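Local coordinates for protein WbmS, polysaccharide deacetylase involved in O-antigen biosynthesis (Bordetella bronchiseptica, PDB 3HFT) that probably removes acetyl groups from a polysaccharide during O-antigen biosynthesis, with the aid of a bound zinc ion, at residues 45-50 with 71-76; 89-94 with 119-124; 54-59 with 210-215; 173-178 with 204-209. One frame throughout, in Å; residues are numbered along the deposited sequence.

In the fold
Four contacts illustrate how a deacetylase barrel builds a metal site at the C-terminal ends of its strands. Contact 4 is the most central, pairing strand 177-178 with strand 203-207; contact 2, also buried, joins strand 87-91 to 123-124 at the other margin of the parallel sheet. Both combine backbone bonding (a single direct bond in contact 2) with apolar side chains, although contact 4 adds a group of acidic side chains. Contact 1 is only partly buried and relies on hydroxyls, an imidazole and waters between loops. Contact 3, also buried, packs two helices beside the strands, largely through carbon atoms. Contacts 1 and 2 supply zinc ligands, and contacts 1 and 3 share one ethanediol.

Contact 1. Residues 45-50 with 71-76; sequences IDWAAD and ATHSTP. With EDO (1,2-ethanediol), chain D.
Thr72 lays its CB over one face of the Trp47 indole, a CH-pi contact 3.7 Å from the centroid of the five-membered ring, and its methyl CG2 reaches along to the six-membered part. The hydroxyl turns the other way: with chi1 at 44°, Thr72 OG1 sits between its own backbone N and carbonyl carbon and meets the backbone of the opposite loop, where it accepts the N-H of Trp47 at 2.9 Å (155° at the hydrogen). The same Thr72 OG1 is hydrogen-bonded to His73 ND1 at 2.8 Å, which helps fix the rotation of the imidazole. That ring lies nearly parallel to the five-membered ring of Trp47, at 19°, but the two are so strongly offset that little of one lies above the other. These loops leave the C-terminal ends of adjacent strands of a deacetylase barrel, and a type I' turn from Ile45 to Ala48 shapes the first; within it Asp46 OD1 binds zinc alongside His92 and His127, while Asp46 OD2 takes a hydrogen bond from ethanediol O2 at 2.6 Å. At the far edge of the imidazole, in its plane, a water 2.9 Å from His73 NE2 also donates to Ala48 O and Asp50 OD1. Thr75 OG1 donates to Asp50 OD1 at 2.8 Å from above the carboxylate plane, and this hydroxyl in turn caps the backbone N of Leu77, where helix 77-83 begins.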
loop_
_atom_site.group_PDB
_atom_site.type_symbol
_atom_site.label_atom_id
_atom_site.label_comp_id
_atom_site.label_asym_id
_atom_site.label_seq_id
_atom_site.Cartn_x
_atom_site.Cartn_y
_atom_site.Cartn_z
ATOM N N ILE A 45 -13.263 11.000 8.544
ATOM C CA ILE A 45 -14.445 11.357 9.346
ATOM C C ILE A 45 -15.027 10.126 10.066
ATOM O O ILE A 45 -15.455 10.224 11.198
ATOM C CB ILE A 45 -15.435 12.173 8.491
ATOM C CG1 ILE A 45 -14.786 13.534 8.116
ATOM C CG2 ILE A 45 -16.807 12.382 9.226
ATOM C CD1 ILE A 45 -15.650 14.435 7.180
ATOM N N ASP A 46 -14.981 8.966 9.420
ATOM C CA ASP A 46 -15.435 7.690 9.997
ATOM C C ASP A 46 -16.781 7.760 10.718
ATOM O O ASP A 46 -16.915 7.309 11.865
ATOM C CB ASP A 46 -14.363 7.083 10.912
ATOM C CG ASP A 46 -13.240 6.465 10.121
ATOM O OD1 ASP A 46 -13.113 6.841 8.938
ATOM O OD2 ASP A 46 -12.493 5.629 10.669
ATOM N N TRP A 47 -17.774 8.309 10.037
ATOM C CA TRP A 47 -19.151 8.309 10.535
ATOM C C TRP A 47 -19.356 8.998 11.882
ATOM O O TRP A 47 -20.323 8.720 12.575
ATOM C CB TRP A 47 -19.728 6.869 10.568
ATOM C CG TRP A 47 -19.651 6.221 9.206
ATOM C CD1 TRP A 47 -20.554 6.348 8.194
ATOM C CD2 TRP A 47 -18.577 5.421 8.686
ATOM N NE1 TRP A 47 -20.122 5.669 7.092
ATOM C CE2 TRP A 47 -18.914 5.088 7.358
ATOM C CE3 TRP A 47 -17.357 4.962 9.211
ATOM C CZ2 TRP A 47 -18.093 4.307 6.544
ATOM C CZ3 TRP A 47 -16.539 4.177 8.397
ATOM C CH2 TRP A 47 -16.918 3.862 7.083
ATOM N N ALA A 48 -18.473 9.919 12.248
ATOM C CA ALA A 48 -18.647 10.679 13.493
ATOM C C ALA A 48 -19.980 11.427 13.545
ATOM O O ALA A 48 -20.451 11.990 12.557
ATOM C CB ALA A 48 -17.494 11.666 13.655
ATOM N N ALA A 49 -20.584 11.460 14.721
ATOM C CA ALA A 49 -21.758 12.251 14.939
ATOM C C ALA A 49 -21.389 13.710 14.641
ATOM O O ALA A 49 -20.248 14.106 14.789
ATOM C CB ALA A 49 -22.219 12.114 16.417
ATOM N N ASP A 50 -22.375 14.512 14.266
ATOM C CA ASP A 50 -22.160 15.915 13.959
ATOM C C ASP A 50 -21.473 16.709 15.068
ATOM O O ASP A 50 -20.631 17.549 14.771
ATOM C CB ASP A 50 -23.491 16.583 13.599
ATOM C CG ASP A 50 -23.962 16.256 12.189
ATOM O OD1 ASP A 50 -23.258 15.595 11.400
ATOM O OD2 ASP A 50 -25.072 16.680 11.847
ATOM N N ALA A 71 -14.684 12.348 3.534
ATOM C CA ALA A 71 -16.087 12.175 3.953
ATOM C C ALA A 71 -16.585 10.745 3.816
ATOM O O ALA A 71 -16.334 10.062 2.800
ATOM C CB ALA A 71 -17.007 13.119 3.135
ATOM N N THR A 72 -17.304 10.302 4.838
ATOM C CA THR A 72 -17.887 8.973 4.877
ATOM C C THR A 72 -19.376 8.972 4.572
ATOM O O THR A 72 -19.917 7.992 4.086
ATOM C CB THR A 72 -17.695 8.319 6.271
ATOM O OG1 THR A 72 -17.973 9.274 7.314
ATOM C CG2 THR A 72 -16.274 7.783 6.434
ATOM N N HIS A 73 -20.033 10.077 4.867
ATOM C CA HIS A 73 -21.488 10.096 4.854
ATOM C C HIS A 73 -21.993 11.507 4.674
ATOM O O HIS A 73 -21.239 12.473 4.758
ATOM C CB HIS A 73 -21.980 9.502 6.159
ATOM C CG HIS A 73 -21.664 10.344 7.346
ATOM N ND1 HIS A 73 -20.440 10.297 7.987
ATOM C CD2 HIS A 73 -22.399 11.276 7.999
ATOM C CE1 HIS A 73 -20.452 11.149 8.998
ATOM N NE2 HIS A 73 -21.614 11.777 9.009
ATOM N N SER A 74 -23.280 11.626 4.393
ATOM C CA SER A 74 -23.843 12.909 4.139
ATOM C C SER A 74 -24.165 13.595 5.468
ATOM O O SER A 74 -24.761 12.979 6.355
ATOM C CB SER A 74 -25.118 12.747 3.334
ATOM O OG SER A 74 -25.655 14.012 3.108
ATOM N N THR A 75 -23.754 14.858 5.591
ATOM C CA THR A 75 -24.064 15.713 6.745
ATOM C C THR A 75 -23.972 17.173 6.319
ATOM O O THR A 75 -23.140 17.534 5.486
ATOM C CB THR A 75 -23.086 15.507 7.928
ATOM O OG1 THR A 75 -23.142 16.665 8.783
ATOM C CG2 THR A 75 -21.643 15.307 7.442
ATOM N N PRO A 76 -24.824 18.033 6.878
ATOM C CA PRO A 76 -24.688 19.436 6.502
ATOM C C PRO A 76 -23.315 20.047 6.828
ATOM O O PRO A 76 -22.952 21.068 6.246
ATOM C CB PRO A 76 -25.817 20.125 7.276
ATOM C CG PRO A 76 -26.246 19.147 8.307
ATOM C CD PRO A 76 -25.947 17.802 7.798
HETATM C C1 EDO D . -11.228 3.860 14.862
HETATM O O1 EDO D . -9.971 3.974 15.532
HETATM C C2 EDO D . -11.660 5.233 14.337
HETATM O O2 EDO D . -12.571 5.099 13.232
HETATM O O HOH W 1 -22.009 5.836 4.647
HETATM O O HOH W 2 -21.329 13.936 10.866
#

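Contact 2. Residues 89-94 with 119-124; sequences LGVHPN and PGCVSV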
loop_
_atom_site.group_PDB
_atom_site.type_symbol
_atom_site.label_atom_id
_atom_site.label_comp_id
_atom_site.label_asym_id
_atom_site.label_seq_id
_atom_site.Cartn_x
_atom_site.Cartn_y
_atom_site.Cartn_z
ATOM N N LEU A 89 -12.275 18.937 0.610
ATOM C CA LEU A 89 -13.157 17.815 0.890
ATOM C C LEU A 89 -12.796 16.697 -0.094
ATOM O O LEU A 89 -12.761 16.913 -1.311
ATOM C CB LEU A 89 -14.619 18.212 0.715
ATOM C CG LEU A 89 -15.685 17.143 1.039
ATOM C CD1 LEU A 89 -15.623 16.688 2.508
ATOM C CD2 LEU A 89 -17.113 17.610 0.663
ATOM N N GLY A 90 -12.511 15.520 0.452
ATOM C CA GLY A 90 -12.283 14.323 -0.331
ATOM C C GLY A 90 -13.252 13.246 0.135
ATOM O O GLY A 90 -14.182 13.519 0.926
ATOM N N VAL A 91 -13.057 12.027 -0.361
ATOM C CA VAL A 91 -13.959 10.902 -0.049
ATOM C C VAL A 91 -13.269 9.767 0.684
ATOM O O VAL A 91 -12.063 9.544 0.519
ATOM C CB VAL A 91 -14.678 10.386 -1.357
ATOM C CG1 VAL A 91 -15.690 11.411 -1.811
ATOM C CG2 VAL A 91 -13.656 10.060 -2.468
ATOM N N HIS A 92 -14.067 9.078 1.502
ATOM C CA HIS A 92 -13.651 7.945 2.300
ATOM C C HIS A 92 -14.595 6.757 2.051
ATOM O O HIS A 92 -15.413 6.395 2.898
ATOM C CB HIS A 92 -13.635 8.352 3.772
ATOM C CG HIS A 92 -12.749 7.513 4.640
ATOM N ND1 HIS A 92 -11.393 7.388 4.435
ATOM C CD2 HIS A 92 -13.024 6.818 5.774
ATOM C CE1 HIS A 92 -10.877 6.621 5.384
ATOM N NE2 HIS A 92 -11.847 6.259 6.202
ATOM N N PRO A 93 -14.467 6.131 0.877
ATOM C CA PRO A 93 -15.318 5.011 0.500
ATOM C C PRO A 93 -15.044 3.797 1.390
ATOM O O PRO A 93 -13.895 3.584 1.815
ATOM C CB PRO A 93 -14.883 4.720 -0.946
ATOM C CG PRO A 93 -13.487 5.153 -0.997
ATOM C CD PRO A 93 -13.456 6.409 -0.166
ATOM N N ASN A 94 -16.096 3.021 1.658
ATOM C CA ASN A 94 -16.001 1.836 2.490
ATOM C C ASN A 94 -16.243 0.556 1.724
ATOM O O ASN A 94 -17.405 0.198 1.423
ATOM C CB ASN A 94 -17.016 1.908 3.612
ATOM C CG ASN A 94 -16.898 0.736 4.565
ATOM O OD1 ASN A 94 -15.874 0.040 4.620
ATOM N ND2 ASN A 94 -17.929 0.541 5.350
ATOM N N PRO A 119 -18.904 15.875 -5.351
ATOM C CA PRO A 119 -18.640 15.805 -6.787
ATOM C C PRO A 119 -17.459 16.670 -7.187
ATOM O O PRO A 119 -17.280 17.772 -6.667
ATOM C CB PRO A 119 -19.943 16.318 -7.425
ATOM C CG PRO A 119 -20.692 16.968 -6.350
ATOM C CD PRO A 119 -20.265 16.340 -5.058
ATOM N N GLY A 120 -16.646 16.146 -8.085
ATOM C CA GLY A 120 -15.469 16.850 -8.563
ATOM C C GLY A 120 -14.257 16.778 -7.650
ATOM O O GLY A 120 -13.213 17.329 -7.969
ATOM N N CYS A 121 -14.365 16.112 -6.509
ATOM C CA CYS A 121 -13.220 16.029 -5.637
ATOM C C CYS A 121 -12.088 15.286 -6.337
ATOM O O CYS A 121 -12.291 14.623 -7.375
ATOM C CB CYS A 121 -13.591 15.385 -4.316
ATOM S SG CYS A 121 -13.918 13.631 -4.410
ATOM N N VAL A 122 -10.889 15.445 -5.783
ATOM C CA VAL A 122 -9.666 14.896 -6.361
ATOM C C VAL A 122 -8.882 13.993 -5.431
ATOM O O VAL A 122 -7.966 13.307 -5.866
ATOM C CB VAL A 122 -8.721 16.034 -6.861
ATOM C CG1 VAL A 122 -9.422 16.837 -8.007
ATOM C CG2 VAL A 122 -8.294 16.950 -5.719
ATOM N N SER A 123 -9.230 13.967 -4.153
ATOM C CA SER A 123 -8.461 13.194 -3.178
ATOM C C SER A 123 -9.283 12.098 -2.510
ATOM O O SER A 123 -10.451 12.296 -2.185
ATOM C CB SER A 123 -7.814 14.110 -2.124
ATOM O OG SER A 123 -6.915 15.039 -2.720
ATOM N N VAL A 124 -8.655 10.940 -2.293
ATOM C CA VAL A 124 -9.326 9.813 -1.692
ATOM C C VAL A 124 -8.432 9.015 -0.761
ATOM O O VAL A 124 -7.236 8.830 -1.024
ATOM C CB VAL A 124 -9.880 8.833 -2.793
ATOM C CG1 VAL A 124 -8.745 8.348 -3.736
ATOM C CG2 VAL A 124 -10.587 7.629 -2.159
HETATM O O HOH W 3 -10.642 16.351 -2.974
#
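Cys121 is the first residue of its segment to meet strand 89-91, its CB lying 3.5 Å from Leu89 O. Its sulfur is held between the backbone N and the carbonyl carbon (chi1 71°), which turns Cys121 SG to the methyl Val91 CG1 at 3.9 Å. At Val122 a water takes over, accepting from the backbone N and donating to Leu89 O, so the two segments are joined through a water before they pair directly. Ser123 makes that direct link: its carbonyl oxygen accepts the N-H of Val91 at 3.2 Å, in the carbonyl plane and with an angle of 159° at the hydrogen. Gly90 passes close beside this oxygen, CA to Ser123 O 3.3 Å, while Ser123 OG is bonded to Glu88. Val124 then sends its CA-H toward Val91 O, and its CG2 touches both Val91 CG2, at 3.9 Å, and the ring atom Pro93 CD, at 3.7 Å. Thr114 and Leu115 of helix 107-115 also touch Val91. Such a single bridge between 87-91 and 123-124 continues the strand layer of a distorted barrel, as in the polysaccharide deacetylase family, and each strand is followed shortly by a zinc ligand, His92 and His127.

Contact 3. Residues 54-59 with 210-215; sequences QDTIDL and IHVYMN. With EDO (1,2-ethanediol), chain D.
Helix 54-59 and helix 210-214 cross at 78° with their axes 9.1 Å apart, so that Asp55 and Thr56 come against Tyr213 and Val212. In the deacetylase barrel each follows the C-terminal end of one of two neighbouring parallel strands, 39-44 and 203-207. Val212 fills the crossing: with CG1 anti to the backbone N (chi1 175°), that methyl meets Leu59 CD2 at 3.6 Å, and Val212 CB rests 3.8 Å from Thr56 OG1. Asp55 approaches the Tyr213 ring at its edge, CB to CD1 3.6 Å, and its carboxylate stands almost perpendicular to the phenol plane. The charge of Asp55 is paired elsewhere, in a salt bridge to Arg246 of helix 245-256; that guanidinium group also donates to Val212 O, so a third helix ties the two together. Asn215, with positive phi, ends helix 209-214 in a Schellman motif, in which Thr216 N bonds to His211 O. Away from the crossing, His211 reaches the ethanediol that also bonds to the zinc ligand Asp46, its ring covered on one face by Ile210 CG2. His211 NE2 donates in the ring plane to ethanediol O1, at 2.7 Å and nearly straight, 174° at the hydrogen.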
loop_
_atom_site.group_PDB
_atom_site.type_symbol
_atom_site.label_atom_id
_atom_site.label_comp_id
_atom_site.label_asym_id
_atom_site.label_seq_id
_atom_site.Cartn_x
_atom_site.Cartn_y
_atom_site.Cartn_z
ATOM N N GLN A 54 -18.085 18.574 14.402
ATOM C CA GLN A 54 -18.037 20.021 14.623
ATOM C C GLN A 54 -16.903 20.441 15.545
ATOM O O GLN A 54 -16.273 21.469 15.336
ATOM C CB GLN A 54 -19.342 20.566 15.184
ATOM C CG GLN A 54 -19.336 22.119 15.224
ATOM C CD GLN A 54 -19.309 22.729 13.835
ATOM O OE1 GLN A 54 -20.191 22.447 13.038
ATOM N NE2 GLN A 54 -18.299 23.545 13.531
ATOM N N ASP A 55 -16.634 19.649 16.570
ATOM C CA ASP A 55 -15.568 19.967 17.511
ATOM C C ASP A 55 -14.221 19.937 16.828
ATOM O O ASP A 55 -13.367 20.801 17.070
ATOM C CB ASP A 55 -15.584 18.966 18.673
ATOM C CG ASP A 55 -14.306 19.030 19.527
ATOM O OD1 ASP A 55 -14.201 19.933 20.365
ATOM O OD2 ASP A 55 -13.412 18.189 19.350
ATOM N N THR A 56 -14.011 18.939 15.962
ATOM C CA THR A 56 -12.758 18.870 15.224
ATOM C C THR A 56 -12.632 20.048 14.261
ATOM O O THR A 56 -11.593 20.675 14.213
ATOM C CB THR A 56 -12.578 17.537 14.495
ATOM O OG1 THR A 56 -12.641 16.454 15.429
ATOM C CG2 THR A 56 -11.199 17.494 13.842
ATOM N N ILE A 57 -13.669 20.329 13.474
ATOM C CA ILE A 57 -13.691 21.522 12.597
ATOM C C ILE A 57 -13.351 22.804 13.379
ATOM O O ILE A 57 -12.519 23.609 12.951
ATOM C CB ILE A 57 -15.072 21.685 11.890
ATOM C CG1 ILE A 57 -15.281 20.591 10.832
ATOM C CG2 ILE A 57 -15.181 23.042 11.176
ATOM C CD1 ILE A 57 -16.697 20.491 10.314
ATOM N N ASP A 58 -13.988 22.994 14.528
ATOM C CA ASP A 58 -13.727 24.194 15.338
ATOM C C ASP A 58 -12.267 24.325 15.774
ATOM O O ASP A 58 -11.684 25.401 15.728
ATOM C CB ASP A 58 -14.633 24.213 16.556
ATOM C CG ASP A 58 -16.094 24.434 16.198
ATOM O OD1 ASP A 58 -16.395 24.933 15.084
ATOM O OD2 ASP A 58 -16.933 24.085 17.050
ATOM N N LEU A 59 -11.659 23.207 16.132
ATOM C CA LEU A 59 -10.278 23.175 16.560
ATOM C C LEU A 59 -9.323 23.584 15.430
ATOM O O LEU A 59 -8.433 24.433 15.619
ATOM C CB LEU A 59 -9.983 21.764 17.078
ATOM C CG LEU A 59 -9.026 21.584 18.235
ATOM C CD1 LEU A 59 -9.442 22.454 19.401
ATOM C CD2 LEU A 59 -8.967 20.107 18.658
ATOM N N ILE A 210 -13.498 11.347 16.268
ATOM C CA ILE A 210 -13.816 10.640 17.508
ATOM C C ILE A 210 -12.614 10.634 18.455
ATOM O O ILE A 210 -12.771 10.846 19.658
ATOM C CB ILE A 210 -14.380 9.193 17.275
ATOM C CG1 ILE A 210 -15.011 8.678 18.579
ATOM C CG2 ILE A 210 -13.292 8.186 16.698
ATOM C CD1 ILE A 210 -16.193 9.581 19.157
ATOM N N HIS A 211 -11.419 10.427 17.935
ATOM C CA HIS A 211 -10.250 10.392 18.835
ATOM C C HIS A 211 -9.826 11.770 19.267
ATOM O O HIS A 211 -9.340 11.961 20.382
ATOM C CB HIS A 211 -9.090 9.613 18.221
ATOM C CG HIS A 211 -9.414 8.181 17.967
ATOM N ND1 HIS A 211 -10.006 7.386 18.918
ATOM C CD2 HIS A 211 -9.278 7.414 16.863
ATOM C CE1 HIS A 211 -10.196 6.179 18.420
ATOM N NE2 HIS A 211 -9.754 6.167 17.175
ATOM N N VAL A 212 -10.010 12.758 18.399
ATOM C CA VAL A 212 -9.724 14.152 18.799
ATOM C C VAL A 212 -10.725 14.544 19.897
ATOM O O VAL A 212 -10.366 15.142 20.891
ATOM C CB VAL A 212 -9.773 15.118 17.574
ATOM C CG1 VAL A 212 -9.602 16.594 17.988
ATOM C CG2 VAL A 212 -8.679 14.699 16.533
ATOM N N TYR A 213 -11.991 14.207 19.719
ATOM C CA TYR A 213 -12.998 14.525 20.726
ATOM C C TYR A 213 -12.712 13.899 22.094
ATOM O O TYR A 213 -12.850 14.558 23.116
ATOM C CB TYR A 213 -14.390 14.099 20.251
ATOM C CG TYR A 213 -15.485 14.737 21.064
ATOM C CD1 TYR A 213 -15.988 16.002 20.732
ATOM C CD2 TYR A 213 -15.988 14.116 22.195
ATOM C CE1 TYR A 213 -16.976 16.599 21.474
ATOM C CE2 TYR A 213 -16.954 14.738 22.961
ATOM C CZ TYR A 213 -17.443 15.971 22.583
ATOM O OH TYR A 213 -18.426 16.565 23.318
HETATM N N MSE A 214 -12.342 12.628 22.116
HETATM C CA MSE A 214 -12.098 11.916 23.388
HETATM C C MSE A 214 -10.650 12.002 23.848
HETATM O O MSE A 214 -10.327 11.489 24.915
HETATM C CB MSE A 214 -12.444 10.423 23.264
HETATM C CG MSE A 214 -13.884 10.154 22.763
HETATM SE SE MSE A 214 -14.265 8.240 22.854
HETATM C CE MSE A 214 -14.432 8.249 24.282
ATOM N N ASN A 215 -9.787 12.617 23.044
ATOM C CA ASN A 215 -8.354 12.718 23.367
ATOM C C ASN A 215 -7.786 11.341 23.618
ATOM O O ASN A 215 -6.998 11.114 24.540
ATOM C CB ASN A 215 -8.094 13.648 24.544
ATOM C CG ASN A 215 -6.599 13.905 24.786
ATOM O OD1 ASN A 215 -5.798 13.964 23.844
ATOM N ND2 ASN A 215 -6.229 14.067 26.051
HETATM C C1 EDO D . -11.228 3.860 14.862
HETATM O O1 EDO D . -9.971 3.974 15.532
HETATM C C2 EDO D . -11.660 5.233 14.337
HETATM O O2 EDO D . -12.571 5.099 13.232
#

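Contact 4. Residues 173-178 with 204-209; sequences VPYLWE and VLDFHP. With EDO (1,2-ethanediol), chain F.
The carbonyl oxygen of Trp177 is met by two neighbouring groups of strand 204-207: it accepts the N-H of Asp206 at 2.9 Å, and the CA-H of Leu205 points at it as well. One step earlier, Val204 O accepts the backbone N of Leu176 at 3.0 Å, and a water joins Pro174 O to Val204 N. Together these bonds pair the two strands of a parallel beta-alpha-beta unit, with helix 179-185 in the connection. On one face Trp177 and Leu205 pack together, and Trp177 CZ3 lies over the rim of the Phe207 ring, 3.5 Å from CE2; Phe248 of helix 245-256 stacks on the indole. The other face is acidic. Glu178 and Asp206 run side by side, both with CG anti to the backbone N, bringing Glu178 OE1 within 3.3 Å of Asp206 OD2, two acceptors without a bond between them. Tyr175 OH donates to Glu178 OE1 at 2.7 Å, and Glu178 OE2 sits at the edge of the His208 ring. His208 NE2 donates to ethanediol O2 at 2.6 Å. Asp44 and Asp180 also come close, and Arg125 lies against Tyr175 and makes a long, weak ion pair with Asp206; the result is a strongly polar pocket, consistent with binding a hydroxyl-rich sugar.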
loop_
_atom_site.group_PDB
_atom_site.type_symbol
_atom_site.label_atom_id
_atom_site.label_comp_id
_atom_site.label_asym_id
_atom_site.label_seq_id
_atom_site.Cartn_x
_atom_site.Cartn_y
_atom_site.Cartn_z
ATOM N N VAL A 173 0.217 9.476 -2.457
ATOM C CA VAL A 173 0.682 10.276 -1.367
ATOM C C VAL A 173 0.787 9.412 -0.081
ATOM O O VAL A 173 -0.220 9.052 0.488
ATOM C CB VAL A 173 -0.288 11.466 -1.116
ATOM C CG1 VAL A 173 0.250 12.349 0.059
ATOM C CG2 VAL A 173 -0.524 12.283 -2.427
ATOM N N PRO A 174 2.020 9.071 0.364
ATOM C CA PRO A 174 2.116 8.204 1.532
ATOM C C PRO A 174 1.990 9.023 2.816
ATOM O O PRO A 174 2.404 10.178 2.841
ATOM C CB PRO A 174 3.528 7.653 1.422
ATOM C CG PRO A 174 4.302 8.790 0.844
ATOM C CD PRO A 174 3.347 9.398 -0.171
ATOM N N TYR A 175 1.458 8.416 3.877
ATOM C CA TYR A 175 1.318 9.109 5.144
ATOM C C TYR A 175 1.980 8.342 6.251
ATOM O O TYR A 175 2.210 7.133 6.132
ATOM C CB TYR A 175 -0.130 9.458 5.464
ATOM C CG TYR A 175 -1.099 8.373 5.861
ATOM C CD1 TYR A 175 -1.698 7.550 4.911
ATOM C CD2 TYR A 175 -1.506 8.257 7.158
ATOM C CE1 TYR A 175 -2.643 6.611 5.267
ATOM C CE2 TYR A 175 -2.479 7.339 7.528
ATOM C CZ TYR A 175 -3.045 6.520 6.579
ATOM O OH TYR A 175 -4.044 5.634 6.933
ATOM N N LEU A 176 2.408 9.087 7.271
ATOM C CA LEU A 176 3.370 8.548 8.227
ATOM C C LEU A 176 2.953 8.477 9.712
ATOM O O LEU A 176 3.686 7.947 10.548
ATOM C CB LEU A 176 4.692 9.335 8.088
ATOM C CG LEU A 176 4.744 10.877 8.182
ATOM C CD1 LEU A 176 4.099 11.447 9.464
ATOM C CD2 LEU A 176 6.202 11.378 8.001
ATOM N N TRP A 177 1.768 8.978 10.018
ATOM C CA TRP A 177 1.254 8.998 11.386
ATOM C C TRP A 177 -0.267 8.988 11.365
ATOM O O TRP A 177 -0.899 9.622 10.491
ATOM C CB TRP A 177 1.781 10.230 12.130
ATOM C CG TRP A 177 1.566 10.180 13.647
ATOM C CD1 TRP A 177 2.503 9.867 14.591
ATOM C CD2 TRP A 177 0.389 10.573 14.372
ATOM N NE1 TRP A 177 1.962 9.965 15.853
ATOM C CE2 TRP A 177 0.668 10.398 15.747
ATOM C CE3 TRP A 177 -0.897 10.972 13.994
ATOM C CZ2 TRP A 177 -0.286 10.653 16.756
ATOM C CZ3 TRP A 177 -1.839 11.234 14.993
ATOM C CH2 TRP A 177 -1.529 11.055 16.351
ATOM N N GLU A 178 -0.856 8.232 12.298
ATOM C CA GLU A 178 -2.314 8.123 12.440
ATOM C C GLU A 178 -2.600 7.881 13.922
ATOM O O GLU A 178 -1.850 7.155 14.618
ATOM C CB GLU A 178 -2.883 7.026 11.543
ATOM C CG GLU A 178 -4.385 6.780 11.671
ATOM C CD GLU A 178 -4.894 5.732 10.712
ATOM O OE1 GLU A 178 -4.351 5.639 9.578
ATOM O OE2 GLU A 178 -5.837 4.992 11.093
ATOM N N VAL A 204 2.310 13.665 6.098
ATOM C CA VAL A 204 0.862 13.549 6.109
ATOM C C VAL A 204 0.469 12.803 7.389
ATOM O O VAL A 204 1.030 11.731 7.709
ATOM C CB VAL A 204 0.323 12.836 4.840
ATOM C CG1 VAL A 204 -1.214 12.855 4.831
ATOM C CG2 VAL A 204 0.899 13.447 3.555
ATOM N N LEU A 205 -0.454 13.400 8.149
ATOM C CA LEU A 205 -0.948 12.789 9.384
ATOM C C LEU A 205 -2.441 12.578 9.232
ATOM O O LEU A 205 -3.120 13.380 8.571
ATOM C CB LEU A 205 -0.648 13.670 10.605
ATOM C CG LEU A 205 0.822 13.920 10.953
ATOM C CD1 LEU A 205 1.374 15.170 10.224
ATOM C CD2 LEU A 205 1.021 14.109 12.440
ATOM N N ASP A 206 -2.948 11.499 9.825
ATOM C CA ASP A 206 -4.356 11.149 9.767
ATOM C C ASP A 206 -4.968 11.112 11.171
ATOM O O ASP A 206 -4.537 10.321 12.029
ATOM C CB ASP A 206 -4.506 9.786 9.118
ATOM C CG ASP A 206 -5.958 9.363 8.901
ATOM O OD1 ASP A 206 -6.881 10.194 9.068
ATOM O OD2 ASP A 206 -6.133 8.180 8.486
ATOM N N PHE A 207 -5.979 11.955 11.384
ATOM C CA PHE A 207 -6.735 11.998 12.652
ATOM C C PHE A 207 -8.203 11.636 12.422
ATOM O O PHE A 207 -8.751 11.911 11.373
ATOM C CB PHE A 207 -6.711 13.392 13.257
ATOM C CG PHE A 207 -5.360 13.841 13.760
ATOM C CD1 PHE A 207 -4.461 14.467 12.923
ATOM C CD2 PHE A 207 -5.018 13.674 15.102
ATOM C CE1 PHE A 207 -3.222 14.914 13.423
ATOM C CE2 PHE A 207 -3.790 14.094 15.594
ATOM C CZ PHE A 207 -2.889 14.704 14.744
ATOM N N HIS A 208 -8.825 11.061 13.436
ATOM C CA HIS A 208 -10.267 10.801 13.452
ATOM C C HIS A 208 -10.925 11.735 14.468
ATOM O O HIS A 208 -10.456 11.849 15.596
ATOM C CB HIS A 208 -10.562 9.353 13.831
ATOM C CG HIS A 208 -9.950 8.365 12.895
ATOM N ND1 HIS A 208 -8.642 7.932 13.028
ATOM C CD2 HIS A 208 -10.435 7.778 11.781
ATOM C CE1 HIS A 208 -8.364 7.098 12.037
ATOM N NE2 HIS A 208 -9.430 6.996 11.258
ATOM N N PRO A 209 -12.009 12.403 14.055
ATOM C CA PRO A 209 -12.785 13.266 14.935
ATOM C C PRO A 209 -13.111 12.626 16.280
ATOM O O PRO A 209 -12.941 13.288 17.310
ATOM C CB PRO A 209 -14.032 13.556 14.108
ATOM C CG PRO A 209 -13.505 13.633 12.722
ATOM C CD PRO A 209 -12.466 12.507 12.661
HETATM C C1 EDO F . -8.334 4.078 7.678
HETATM O O1 EDO F . -9.554 3.365 7.969
HETATM C C2 EDO F . -8.201 5.212 8.695
HETATM O O2 EDO F . -9.465 5.919 8.884
HETATM O O HOH W 4 3.785 11.477 4.891
#